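Local coordinates for protein cysteine hydrolase (Vibrio cholerae, PDB 6V98) that serves as a type VI secretion effector, TseH, and is probably a cysteine hydrolase related to the papain-like (clan CA) peptidases, at residues A[77-82]-A[105-110]; A[55-60]-A[82-87]; A[6-11]-A[115-120]; A[95-100]-A[197-202]. All blocks are in the same frame, centred on the assembly; numbering follows the deposited sequence.

Interaction 1: residues A[77-82]-A[105-110]; sequences RKVGVS and LRSGQE
Gly80 O and Arg106 NH1 approach to 2.8 Å, the shortest polar approach between 77-82 and 105-110, with the oxygen at the edge of the guanidinium and near its plane. The side chain of Arg106, extended from CG to NE, carries that group from near the C-terminal end of helix 93-107 across to the loop that leaves strand 75-78. On the way its aliphatic part slants over Val79, whose CG1 lies 3.8 Å from Arg106 CD. The other branch, Val79 CG2, turns to the helix end and meets Ser107 OG at 3.7 Å. Arg77 reaches over from the strand: with CG between the backbone N and the carbonyl carbon (chi1 89°) and the rest of the chain straight, its NH2 comes to 3.3 Å from Arg106 O and 3.5 Å from Ser107 OG, obliquely to the guanidinium plane. The firm polar partner of both Arg77 and Ser107 is Glu61 on the neighbouring strand 57-63, which takes a salt bridge from Arg77 NE and a hydrogen bond with Ser107 OG. The carboxylate thus ties strand to helix end, and both its charge and the probably negative helix end at Arg106 O would favour the cation of Arg77.

Interaction 2: residues A[55-60]-A[82-87]; sequences GVTRYY and SNVTIK
Asn83 lies against the start of strand 57-63, and its side chain meets a new partner at almost every atom. CB sits 3.4 Å from Gly55 O. CG, held beside its own backbone N (chi1 -65°), comes next to Val56 CA and Thr57 N, 3.8 Å from each. At the tip, OD1 accepts a hydrogen bond from Thr57 N at 2.9 Å (N-H...O 155°), the donor standing well above the amide plane, and ND2 makes a weak bond to a water that Arg58 NH1 also holds. This side-chain carbonyl therefore meets the first N-H of the strand, where the chain after strand 75-78 runs past the beginning of its antiparallel neighbour in the large sheet. Gly55 O has two donors: Val84 N at 3.2 Å from across the contact and Thr57 OG1 at 2.9 Å from its own segment, the hydroxyl coming from above the carbonyl plane. Val84 CG2 packs 3.6 Å from the same oxygen. Gly55 has a positive phi (79°) and, lacking a side chain, lets the backbone of Val84 pass close. Beyond it, Ile86 CG1 rests 3.8 Å from Gly55 CA, while Ser82 O is buried against Thr57 CB without a polar partner in the model.

Interaction 3: residues A[6-11]-A[115-120]; sequences FLIPVV and GVVLRG
Pro9 and Val116 cross at about a right angle, Val116 CG2 lying 3.7 Å from Pro9 CD, and Leu118 CD1 meets the same proline ring atom. Leu7 and Leu118 touch through their CB atoms on this face of the sheet, where helix 154-162 covers Leu7 and Pro9 and Phe183 of helix 176-184 meets Val116 and Leu118. On the other face, Val117 CG1 touches both Ile8 CG1 and the edge of the Phe6 ring. Strands 5-12 and 113-120 are antiparallel central neighbours in the sheet. Leu7 and Leu118 form a hydrogen-bonded pair, with N to O distances of 2.9 Å both ways; the bond from Leu7 N to Leu118 O is nearly straight (170°). Pro9 has no N-H to give, yet Pro9 O takes a weak bond of 3.3 Å from Val116 N. Val116 O is buried without a hydrogen-bond partner, with a CA-H...O contact of 3.3 Å from Ile8 CA. Gly115 O accepts a hydrogen bond from Gln184, a residue of both calcium sites. At the strand end the Arg119 chain, bent at chi2 and chi3, lays its guanidinium flat over one face of Phe6 with CZ 3.7 Å from the ring centroid and the planes 7° apart. Arg119 NE and NH2 bond to the backbone oxygens of Asp5 and Asp4, fixing the group's rotation. The cation probably gains from both, carbonyl oxygens and aromatic face, in a cation-pi stack.

Interaction 4: residues A[95-100]-A[197-202]; sequences SLLKVL and NKLTVS
Leu199 points its side chain into the angle between Leu96, Leu97 and Leu100 of helix 93-107. With CG anti to the backbone N (chi1 176°), the chain stands out from strand 198-202 and sets its CD1 between two helix residues one turn apart. Leu96 and Leu100 each cross it at roughly a right angle, Leu96 CD2 lying 3.7 Å from Leu199 CD1 and Leu100 CD1 equally far from that methyl. Leu97 slants across nearer the strand backbone: its CD2 meets Leu199 CB at 3.6 Å and reaches on to Asn197 O at 3.4 Å. The side chain of Asn197 bends back toward the helix, bringing OD1 to 3.9 Å from Leu97 CD2, but its hydrogen bond is with Tyr192 OH, and Leu97 also touches Tyr192. No hydrogen bond crosses between the two segments. Lys198, which points away from the helix, bonds through NZ to Leu199 O and Thr200 OG1. Asn197 and Lys198 form a G1 beta bulge opposite Asp193, at the turn joining strands 188-193 and 198-202. The segment axes pass 9.0 Å apart at 114°, so the helix crosses over 198-202, one of the two outermost strands: apolar packing of a helix on an antiparallel sheet, an alpha+beta arrangement.

Helix 93-107 connects interactions 1 and 4, whose centres are 14 Å apart: its C-terminal end meets the chain leaving strand 75-78, and its N-terminal half packs on strand 198-202, the other outermost strand. Interaction 2 shares Ser82 with interaction 1, and Val79 N is probably hydrogen-bonded to Tyr59 O at 3.1 Å. Interaction 2 also reaches interaction 4 through a probable bond from Thr85 N to Ser95 OG at 3.0 Å. Interaction 3, mid-sheet, touches interaction 2 where Ile86 CD1 packs 4.0 Å from Phe6 CE1. Val11 of interaction 3 touches Met153, next to the modified Cys152. The side chain of Val116 is about 6 Å from a bound calcium ion, that of Leu199 about 13 Å.

Interaction 1: residues A[77-82]-A[105-110]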
loop_
_atom_site.group_PDB
_atom_site.type_symbol
_atom_site.label_atom_id
_atom_site.label_comp_id
_atom_site.label_asym_id
_atom_site.label_seq_id
_atom_site.Cartn_x
_atom_site.Cartn_y
_atom_site.Cartn_z
ATOM N N ARG A 77 -2.900 6.116 8.283
ATOM C CA ARG A 77 -1.958 5.794 9.339
ATOM C C ARG A 77 -0.676 5.261 8.731
ATOM O O ARG A 77 -0.649 4.734 7.610
ATOM C CB ARG A 77 -2.566 4.813 10.361
ATOM C CG ARG A 77 -2.408 3.365 10.081
ATOM C CD ARG A 77 -2.820 2.493 11.305
ATOM N NE ARG A 77 -2.860 1.092 10.909
ATOM C CZ ARG A 77 -3.243 0.078 11.676
ATOM N NH1 ARG A 77 -3.642 0.282 12.930
ATOM N NH2 ARG A 77 -3.222 -1.152 11.179
ATOM N N LYS A 78 0.396 5.457 9.479
ATOM C CA LYS A 78 1.724 5.003 9.123
ATOM C C LYS A 78 2.082 3.902 10.103
ATOM O O LYS A 78 1.852 4.055 11.304
ATOM C CB LYS A 78 2.710 6.160 9.229
ATOM C CG LYS A 78 4.139 5.780 9.053
ATOM C CD LYS A 78 5.025 7.004 9.248
ATOM C CE LYS A 78 6.422 6.699 8.752
ATOM N NZ LYS A 78 7.017 5.559 9.507
ATOM N N VAL A 79 2.593 2.786 9.595
ATOM C CA VAL A 79 3.020 1.672 10.438
ATOM C C VAL A 79 4.519 1.520 10.261
ATOM O O VAL A 79 4.993 1.340 9.135
ATOM C CB VAL A 79 2.311 0.361 10.078
ATOM C CG1 VAL A 79 2.780 -0.761 11.024
ATOM C CG2 VAL A 79 0.802 0.533 10.123
ATOM N N GLY A 80 5.263 1.584 11.364
ATOM C CA GLY A 80 6.693 1.332 11.298
ATOM C C GLY A 80 7.003 -0.076 10.821
ATOM O O GLY A 80 6.387 -1.034 11.299
ATOM N N VAL A 81 7.926 -0.216 9.866
ATOM C CA VAL A 81 8.366 -1.515 9.366
ATOM C C VAL A 81 9.885 -1.512 9.253
ATOM O O VAL A 81 10.540 -0.467 9.304
ATOM C CB VAL A 81 7.740 -1.888 8.004
ATOM C CG1 VAL A 81 6.231 -2.116 8.142
ATOM C CG2 VAL A 81 8.037 -0.815 6.957
ATOM N N SER A 82 10.447 -2.708 9.112
ATOM C CA SER A 82 11.880 -2.820 8.891
ATOM C C SER A 82 12.248 -2.244 7.530
ATOM O O SER A 82 11.432 -2.206 6.607
ATOM C CB SER A 82 12.329 -4.283 8.978
ATOM O OG SER A 82 12.024 -4.843 10.248
ATOM N N LEU A 105 0.847 -9.082 9.642
ATOM C CA LEU A 105 0.435 -9.169 11.039
ATOM C C LEU A 105 -0.211 -7.873 11.500
ATOM O O LEU A 105 -1.262 -7.890 12.154
ATOM C CB LEU A 105 1.639 -9.489 11.932
ATOM C CG LEU A 105 1.348 -9.403 13.433
ATOM C CD1 LEU A 105 0.217 -10.357 13.799
ATOM C CD2 LEU A 105 2.600 -9.714 14.271
ATOM N N ARG A 106 0.414 -6.741 11.169
ATOM C CA ARG A 106 0.072 -5.474 11.805
ATOM C C ARG A 106 -1.136 -4.835 11.153
ATOM O O ARG A 106 -1.917 -4.164 11.833
ATOM C CB ARG A 106 1.267 -4.512 11.750
ATOM C CG ARG A 106 2.362 -4.866 12.758
ATOM C CD ARG A 106 3.696 -4.169 12.501
ATOM N NE ARG A 106 4.757 -4.814 13.304
ATOM C CZ ARG A 106 6.054 -4.541 13.190
ATOM N NH1 ARG A 106 6.463 -3.631 12.319
ATOM N NH2 ARG A 106 6.948 -5.182 13.943
ATOM N N SER A 107 -1.301 -5.046 9.849
ATOM C CA SER A 107 -2.342 -4.388 9.068
ATOM C C SER A 107 -3.214 -5.346 8.274
ATOM O O SER A 107 -4.245 -4.917 7.755
ATOM C CB SER A 107 -1.713 -3.378 8.094
ATOM O OG SER A 107 -1.025 -2.362 8.797
ATOM N N GLY A 108 -2.837 -6.612 8.145
ATOM C CA GLY A 108 -3.496 -7.464 7.180
ATOM C C GLY A 108 -4.175 -8.714 7.695
ATOM O O GLY A 108 -4.417 -9.634 6.906
ATOM N N GLN A 109 -4.495 -8.770 8.994
ATOM C CA GLN A 109 -5.218 -9.901 9.580
ATOM C C GLN A 109 -4.482 -11.224 9.349
ATOM O O GLN A 109 -5.095 -12.303 9.288
ATOM C CB GLN A 109 -6.655 -9.975 9.053
ATOM C CG GLN A 109 -7.503 -8.779 9.506
ATOM C CD GLN A 109 -8.965 -8.899 9.116
ATOM O OE1 GLN A 109 -9.378 -9.881 8.505
ATOM N NE2 GLN A 109 -9.755 -7.870 9.448
ATOM N N GLU A 110 -3.160 -11.139 9.220
ATOM C CA GLU A 110 -2.305 -12.309 9.081
ATOM C C GLU A 110 -2.708 -13.128 7.864
ATOM O O GLU A 110 -2.662 -14.358 7.876
ATOM C CB GLU A 110 -2.316 -13.167 10.354
ATOM C CG GLU A 110 -1.729 -12.459 11.567
ATOM C CD GLU A 110 -1.925 -13.249 12.842
ATOM O OE1 GLU A 110 -3.006 -13.150 13.443
ATOM O OE2 GLU A 110 -1.010 -14.001 13.211
#

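Interaction 2: residues A[55-60]-A[82-87]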
loop_
_atom_site.group_PDB
_atom_site.type_symbol
_atom_site.label_atom_id
_atom_site.label_comp_id
_atom_site.label_asym_id
_atom_site.label_seq_id
_atom_site.Cartn_x
_atom_site.Cartn_y
_atom_site.Cartn_z
ATOM N N GLY A 55 17.310 1.742 0.665
ATOM C CA GLY A 55 16.480 0.709 1.237
ATOM C C GLY A 55 15.586 1.167 2.368
ATOM O O GLY A 55 14.889 0.331 2.960
ATOM N N VAL A 56 15.598 2.461 2.700
ATOM C CA VAL A 56 14.677 2.985 3.702
ATOM C C VAL A 56 13.246 2.733 3.245
ATOM O O VAL A 56 12.880 3.050 2.106
ATOM C CB VAL A 56 14.936 4.483 3.937
ATOM C CG1 VAL A 56 13.867 5.072 4.838
ATOM C CG2 VAL A 56 16.328 4.707 4.540
ATOM N N THR A 57 12.428 2.179 4.147
ATOM C CA THR A 57 11.102 1.652 3.842
ATOM C C THR A 57 10.042 2.329 4.708
ATOM O O THR A 57 10.243 2.529 5.908
ATOM C CB THR A 57 11.076 0.124 4.075
ATOM O OG1 THR A 57 12.093 -0.492 3.276
ATOM C CG2 THR A 57 9.741 -0.485 3.687
ATOM N N ARG A 58 8.911 2.674 4.094
ATOM C CA ARG A 58 7.739 3.208 4.781
ATOM C C ARG A 58 6.511 2.391 4.407
ATOM O O ARG A 58 6.429 1.823 3.320
ATOM C CB ARG A 58 7.469 4.682 4.410
ATOM C CG ARG A 58 8.673 5.582 4.538
ATOM C CD ARG A 58 9.002 5.786 5.995
ATOM N NE ARG A 58 10.040 6.791 6.174
ATOM C CZ ARG A 58 11.200 6.568 6.785
ATOM N NH1 ARG A 58 11.484 5.364 7.278
ATOM N NH2 ARG A 58 12.080 7.555 6.900
ATOM N N TYR A 59 5.524 2.383 5.299
ATOM C CA TYR A 59 4.241 1.760 5.010
ATOM C C TYR A 59 3.128 2.697 5.456
ATOM O O TYR A 59 3.156 3.203 6.583
ATOM C CB TYR A 59 4.105 0.387 5.693
ATOM C CG TYR A 59 2.746 -0.237 5.473
ATOM C CD1 TYR A 59 1.713 -0.034 6.387
ATOM C CD2 TYR A 59 2.480 -0.997 4.339
ATOM C CE1 TYR A 59 0.451 -0.576 6.178
ATOM C CE2 TYR A 59 1.219 -1.532 4.114
ATOM C CZ TYR A 59 0.217 -1.320 5.034
ATOM O OH TYR A 59 -1.029 -1.863 4.837
ATOM N N TYR A 60 2.170 2.945 4.558
ATOM C CA TYR A 60 1.014 3.784 4.829
ATOM C C TYR A 60 -0.251 3.076 4.379
ATOM O O TYR A 60 -0.231 2.265 3.447
ATOM C CB TYR A 60 1.110 5.132 4.092
ATOM C CG TYR A 60 2.023 6.145 4.734
ATOM C CD1 TYR A 60 3.410 6.087 4.571
ATOM C CD2 TYR A 60 1.492 7.174 5.498
ATOM C CE1 TYR A 60 4.241 7.046 5.167
ATOM C CE2 TYR A 60 2.299 8.131 6.090
ATOM C CZ TYR A 60 3.663 8.071 5.929
ATOM O OH TYR A 60 4.423 9.044 6.545
ATOM N N SER A 82 10.447 -2.708 9.112
ATOM C CA SER A 82 11.880 -2.820 8.891
ATOM C C SER A 82 12.248 -2.244 7.530
ATOM O O SER A 82 11.432 -2.206 6.607
ATOM C CB SER A 82 12.329 -4.283 8.978
ATOM O OG SER A 82 12.024 -4.843 10.248
ATOM N N ASN A 83 13.491 -1.790 7.411
ATOM C CA ASN A 83 14.016 -1.448 6.100
ATOM C C ASN A 83 14.427 -2.712 5.358
ATOM O O ASN A 83 14.728 -3.747 5.961
ATOM C CB ASN A 83 15.210 -0.509 6.223
ATOM C CG ASN A 83 14.820 0.830 6.803
ATOM O OD1 ASN A 83 13.699 1.287 6.610
ATOM N ND2 ASN A 83 15.738 1.459 7.520
ATOM N N VAL A 84 14.446 -2.621 4.036
ATOM C CA VAL A 84 14.896 -3.719 3.203
ATOM C C VAL A 84 16.367 -3.514 2.859
ATOM O O VAL A 84 16.938 -2.445 3.062
ATOM C CB VAL A 84 14.041 -3.865 1.923
ATOM C CG1 VAL A 84 12.585 -4.118 2.285
ATOM C CG2 VAL A 84 14.171 -2.624 1.031
ATOM N N THR A 85 16.989 -4.556 2.323
ATOM C CA THR A 85 18.355 -4.497 1.823
ATOM C C THR A 85 18.324 -4.488 0.306
ATOM O O THR A 85 17.672 -5.338 -0.309
ATOM C CB THR A 85 19.175 -5.683 2.319
ATOM O OG1 THR A 85 19.127 -5.714 3.752
ATOM C CG2 THR A 85 20.623 -5.554 1.848
ATOM N N ILE A 86 19.003 -3.519 -0.291
ATOM C CA ILE A 86 19.145 -3.444 -1.734
ATOM C C ILE A 86 20.521 -3.979 -2.088
ATOM O O ILE A 86 21.526 -3.562 -1.499
ATOM C CB ILE A 86 18.973 -2.007 -2.253
ATOM C CG1 ILE A 86 17.718 -1.339 -1.684
ATOM C CG2 ILE A 86 18.932 -2.021 -3.776
ATOM C CD1 ILE A 86 16.429 -1.976 -2.119
ATOM N N LYS A 87 20.571 -4.906 -3.039
ATOM C CA LYS A 87 21.823 -5.500 -3.491
ATOM C C LYS A 87 21.817 -5.484 -5.011
ATOM O O LYS A 87 20.988 -6.150 -5.637
ATOM C CB LYS A 87 21.983 -6.921 -2.954
ATOM C CG LYS A 87 23.073 -7.719 -3.647
ATOM C CD LYS A 87 24.029 -8.327 -2.644
ATOM C CE LYS A 87 25.261 -8.894 -3.337
ATOM N NZ LYS A 87 26.019 -7.831 -4.053
HETATM O O HOH W 1 14.172 4.419 8.529
#

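Interaction 3: residues A[6-11]-A[115-120]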
loop_
_atom_site.group_PDB
_atom_site.type_symbol
_atom_site.label_atom_id
_atom_site.label_comp_id
_atom_site.label_asym_id
_atom_site.label_seq_id
_atom_site.Cartn_x
_atom_site.Cartn_y
_atom_site.Cartn_z
ATOM N N PHE A 6 10.891 2.132 -5.263
ATOM C CA PHE A 6 9.872 1.096 -5.320
ATOM C C PHE A 6 8.598 1.612 -4.671
ATOM O O PHE A 6 8.645 2.218 -3.596
ATOM C CB PHE A 6 10.285 -0.185 -4.569
ATOM C CG PHE A 6 11.581 -0.807 -5.036
ATOM C CD1 PHE A 6 12.797 -0.245 -4.696
ATOM C CD2 PHE A 6 11.572 -1.992 -5.762
ATOM C CE1 PHE A 6 14.001 -0.848 -5.100
ATOM C CE2 PHE A 6 12.767 -2.599 -6.174
ATOM C CZ PHE A 6 13.974 -2.020 -5.844
ATOM N N LEU A 7 7.467 1.364 -5.327
ATOM C CA LEU A 7 6.144 1.540 -4.729
ATOM C C LEU A 7 5.407 0.216 -4.887
ATOM O O LEU A 7 5.228 -0.268 -6.011
ATOM C CB LEU A 7 5.364 2.690 -5.385
ATOM C CG LEU A 7 4.174 3.199 -4.562
ATOM C CD1 LEU A 7 4.682 4.007 -3.362
ATOM C CD2 LEU A 7 3.219 4.046 -5.412
ATOM N N ILE A 8 5.014 -0.380 -3.765
ATOM C CA ILE A 8 4.409 -1.707 -3.763
ATOM C C ILE A 8 3.025 -1.601 -3.140
ATOM O O ILE A 8 2.885 -1.758 -1.913
ATOM C CB ILE A 8 5.282 -2.722 -3.008
ATOM C CG1 ILE A 8 6.711 -2.687 -3.548
ATOM C CG2 ILE A 8 4.696 -4.125 -3.116
ATOM C CD1 ILE A 8 7.646 -3.642 -2.828
ATOM N N PRO A 9 1.999 -1.290 -3.927
ATOM C CA PRO A 9 0.625 -1.472 -3.454
ATOM C C PRO A 9 0.448 -2.909 -3.006
ATOM O O PRO A 9 0.861 -3.842 -3.699
ATOM C CB PRO A 9 -0.224 -1.151 -4.694
ATOM C CG PRO A 9 0.665 -0.259 -5.555
ATOM C CD PRO A 9 2.060 -0.802 -5.315
ATOM N N VAL A 10 -0.152 -3.093 -1.831
ATOM C CA VAL A 10 -0.413 -4.428 -1.296
ATOM C C VAL A 10 -1.891 -4.518 -0.948
ATOM O O VAL A 10 -2.447 -3.593 -0.350
ATOM C CB VAL A 10 0.483 -4.744 -0.079
ATOM C CG1 VAL A 10 1.956 -4.835 -0.529
ATOM C CG2 VAL A 10 0.338 -3.695 1.013
ATOM N N VAL A 11 -2.534 -5.614 -1.348
ATOM C CA VAL A 11 -3.918 -5.894 -1.002
ATOM C C VAL A 11 -3.954 -7.204 -0.227
ATOM O O VAL A 11 -3.203 -8.139 -0.528
ATOM C CB VAL A 11 -4.815 -5.962 -2.257
ATOM C CG1 VAL A 11 -6.220 -6.429 -1.902
ATOM C CG2 VAL A 11 -4.867 -4.582 -2.945
ATOM N N GLY A 115 0.108 -8.099 -4.592
ATOM C CA GLY A 115 0.695 -6.793 -4.817
ATOM C C GLY A 115 1.174 -6.610 -6.246
ATOM O O GLY A 115 1.146 -7.535 -7.062
ATOM N N VAL A 116 1.582 -5.380 -6.542
ATOM C CA VAL A 116 2.327 -5.059 -7.754
ATOM C C VAL A 116 3.566 -4.289 -7.338
ATOM O O VAL A 116 3.576 -3.613 -6.304
ATOM C CB VAL A 116 1.500 -4.240 -8.778
ATOM C CG1 VAL A 116 0.346 -5.073 -9.303
ATOM C CG2 VAL A 116 1.004 -2.911 -8.156
ATOM N N VAL A 117 4.609 -4.371 -8.157
ATOM C CA VAL A 117 5.865 -3.689 -7.879
ATOM C C VAL A 117 6.065 -2.632 -8.952
ATOM O O VAL A 117 6.251 -2.956 -10.130
ATOM C CB VAL A 117 7.046 -4.666 -7.830
ATOM C CG1 VAL A 117 8.314 -3.924 -7.502
ATOM C CG2 VAL A 117 6.775 -5.777 -6.794
ATOM N N LEU A 118 6.040 -1.367 -8.545
ATOM C CA LEU A 118 6.154 -0.234 -9.450
ATOM C C LEU A 118 7.483 0.456 -9.208
ATOM O O LEU A 118 7.971 0.502 -8.079
ATOM C CB LEU A 118 5.017 0.767 -9.218
ATOM C CG LEU A 118 3.614 0.191 -9.098
ATOM C CD1 LEU A 118 2.644 1.287 -8.751
ATOM C CD2 LEU A 118 3.226 -0.523 -10.392
ATOM N N ARG A 119 8.055 1.016 -10.269
ATOM C CA ARG A 119 9.386 1.606 -10.189
ATOM C C ARG A 119 9.406 3.006 -10.788
ATOM O O ARG A 119 8.762 3.270 -11.807
ATOM C CB ARG A 119 10.423 0.729 -10.917
ATOM C CG ARG A 119 10.524 -0.702 -10.386
ATOM C CD ARG A 119 11.005 -0.770 -8.939
ATOM N NE ARG A 119 12.359 -0.247 -8.742
ATOM C CZ ARG A 119 13.474 -0.903 -9.066
ATOM N NH1 ARG A 119 13.409 -2.104 -9.621
ATOM N NH2 ARG A 119 14.659 -0.357 -8.838
ATOM N N GLY A 120 10.207 3.875 -10.191
ATOM C CA GLY A 120 10.396 5.212 -10.716
ATOM C C GLY A 120 11.198 6.027 -9.727
ATOM O O GLY A 120 11.600 5.540 -8.667
#

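Interaction 4: residues A[95-100]-A[197-202]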
loop_
_atom_site.group_PDB
_atom_site.type_symbol
_atom_site.label_atom_id
_atom_site.label_comp_id
_atom_site.label_asym_id
_atom_site.label_seq_id
_atom_site.Cartn_x
_atom_site.Cartn_y
_atom_site.Cartn_z
ATOM N N SER A 95 14.868 -9.878 3.045
ATOM C CA SER A 95 14.543 -8.608 3.687
ATOM C C SER A 95 13.143 -8.147 3.321
ATOM O O SER A 95 12.473 -7.504 4.136
ATOM C CB SER A 95 15.578 -7.542 3.322
ATOM O OG SER A 95 15.450 -7.121 1.973
ATOM N N LEU A 96 12.680 -8.467 2.111
ATOM C CA LEU A 96 11.304 -8.146 1.758
ATOM C C LEU A 96 10.327 -9.054 2.496
ATOM O O LEU A 96 9.273 -8.598 2.955
ATOM C CB LEU A 96 11.115 -8.242 0.242
ATOM C CG LEU A 96 9.713 -7.857 -0.235
ATOM C CD1 LEU A 96 9.426 -6.446 0.174
ATOM C CD2 LEU A 96 9.605 -8.021 -1.745
ATOM N N LEU A 97 10.674 -10.338 2.649
ATOM C CA LEU A 97 9.843 -11.251 3.432
ATOM C C LEU A 97 9.628 -10.736 4.851
ATOM O O LEU A 97 8.544 -10.902 5.421
ATOM C CB LEU A 97 10.481 -12.647 3.491
ATOM C CG LEU A 97 10.215 -13.659 2.376
ATOM C CD1 LEU A 97 11.196 -14.831 2.498
ATOM C CD2 LEU A 97 8.770 -14.146 2.426
ATOM N N LYS A 98 10.658 -10.140 5.453
ATOM C CA LYS A 98 10.521 -9.646 6.819
ATOM C C LYS A 98 9.499 -8.522 6.890
ATOM O O LYS A 98 8.684 -8.467 7.819
ATOM C CB LYS A 98 11.877 -9.176 7.341
ATOM C CG LYS A 98 11.854 -8.693 8.769
ATOM C CD LYS A 98 13.246 -8.354 9.240
ATOM C CE LYS A 98 13.209 -7.804 10.644
ATOM N NZ LYS A 98 14.566 -7.367 11.065
ATOM N N VAL A 99 9.513 -7.629 5.893
ATOM C CA VAL A 99 8.552 -6.533 5.836
ATOM C C VAL A 99 7.154 -7.057 5.552
ATOM O O VAL A 99 6.171 -6.565 6.115
ATOM C CB VAL A 99 8.983 -5.507 4.772
ATOM C CG1 VAL A 99 7.866 -4.473 4.519
ATOM C CG2 VAL A 99 10.268 -4.819 5.202
ATOM N N LEU A 100 7.033 -8.030 4.645
ATOM C CA LEU A 100 5.708 -8.522 4.291
ATOM C C LEU A 100 5.056 -9.194 5.490
ATOM O O LEU A 100 3.872 -8.978 5.769
ATOM C CB LEU A 100 5.800 -9.474 3.102
ATOM C CG LEU A 100 6.189 -8.798 1.771
ATOM C CD1 LEU A 100 6.337 -9.826 0.653
ATOM C CD2 LEU A 100 5.173 -7.698 1.383
ATOM N N ASN A 197 5.009 -18.209 4.906
ATOM C CA ASN A 197 6.041 -17.169 4.832
ATOM C C ASN A 197 6.857 -17.308 3.556
ATOM O O ASN A 197 8.090 -17.313 3.568
ATOM C CB ASN A 197 6.937 -17.166 6.072
ATOM C CG ASN A 197 7.705 -15.850 6.246
ATOM O OD1 ASN A 197 7.190 -14.759 5.967
ATOM N ND2 ASN A 197 8.942 -15.953 6.712
ATOM N N LYS A 198 6.146 -17.420 2.439
ATOM C CA LYS A 198 6.767 -17.556 1.132
ATOM C C LYS A 198 6.336 -16.408 0.235
ATOM O O LYS A 198 5.161 -16.035 0.208
ATOM C CB LYS A 198 6.399 -18.877 0.462
ATOM C CG LYS A 198 7.315 -19.245 -0.710
ATOM C CD LYS A 198 6.534 -19.610 -1.972
ATOM C CE LYS A 198 7.460 -20.061 -3.103
ATOM N NZ LYS A 198 8.237 -18.952 -3.723
ATOM N N LEU A 199 7.291 -15.894 -0.524
ATOM C CA LEU A 199 7.094 -14.803 -1.460
ATOM C C LEU A 199 7.336 -15.323 -2.868
ATOM O O LEU A 199 8.264 -16.104 -3.103
ATOM C CB LEU A 199 8.070 -13.677 -1.119
ATOM C CG LEU A 199 8.339 -12.355 -1.808
ATOM C CD1 LEU A 199 9.226 -11.574 -0.857
ATOM C CD2 LEU A 199 9.047 -12.561 -3.122
ATOM N N THR A 200 6.504 -14.890 -3.806
ATOM C CA THR A 200 6.675 -15.207 -5.212
ATOM C C THR A 200 6.499 -13.917 -5.993
ATOM O O THR A 200 5.481 -13.237 -5.840
ATOM C CB THR A 200 5.661 -16.258 -5.674
ATOM O OG1 THR A 200 5.759 -17.422 -4.842
ATOM C CG2 THR A 200 5.933 -16.664 -7.103
ATOM N N VAL A 201 7.490 -13.564 -6.798
ATOM C CA VAL A 201 7.369 -12.431 -7.706
ATOM C C VAL A 201 7.282 -12.999 -9.112
ATOM O O VAL A 201 7.988 -13.960 -9.447
ATOM C CB VAL A 201 8.544 -11.440 -7.561
ATOM C CG1 VAL A 201 8.556 -10.451 -8.709
ATOM C CG2 VAL A 201 8.461 -10.690 -6.238
ATOM N N SER A 202 6.373 -12.463 -9.918
ATOM C CA SER A 202 6.181 -13.048 -11.234
ATOM C C SER A 202 5.768 -11.962 -12.211
ATOM O O SER A 202 5.587 -10.795 -11.849
ATOM C CB SER A 202 5.159 -14.187 -11.189
ATOM O OG SER A 202 3.887 -13.722 -10.779
#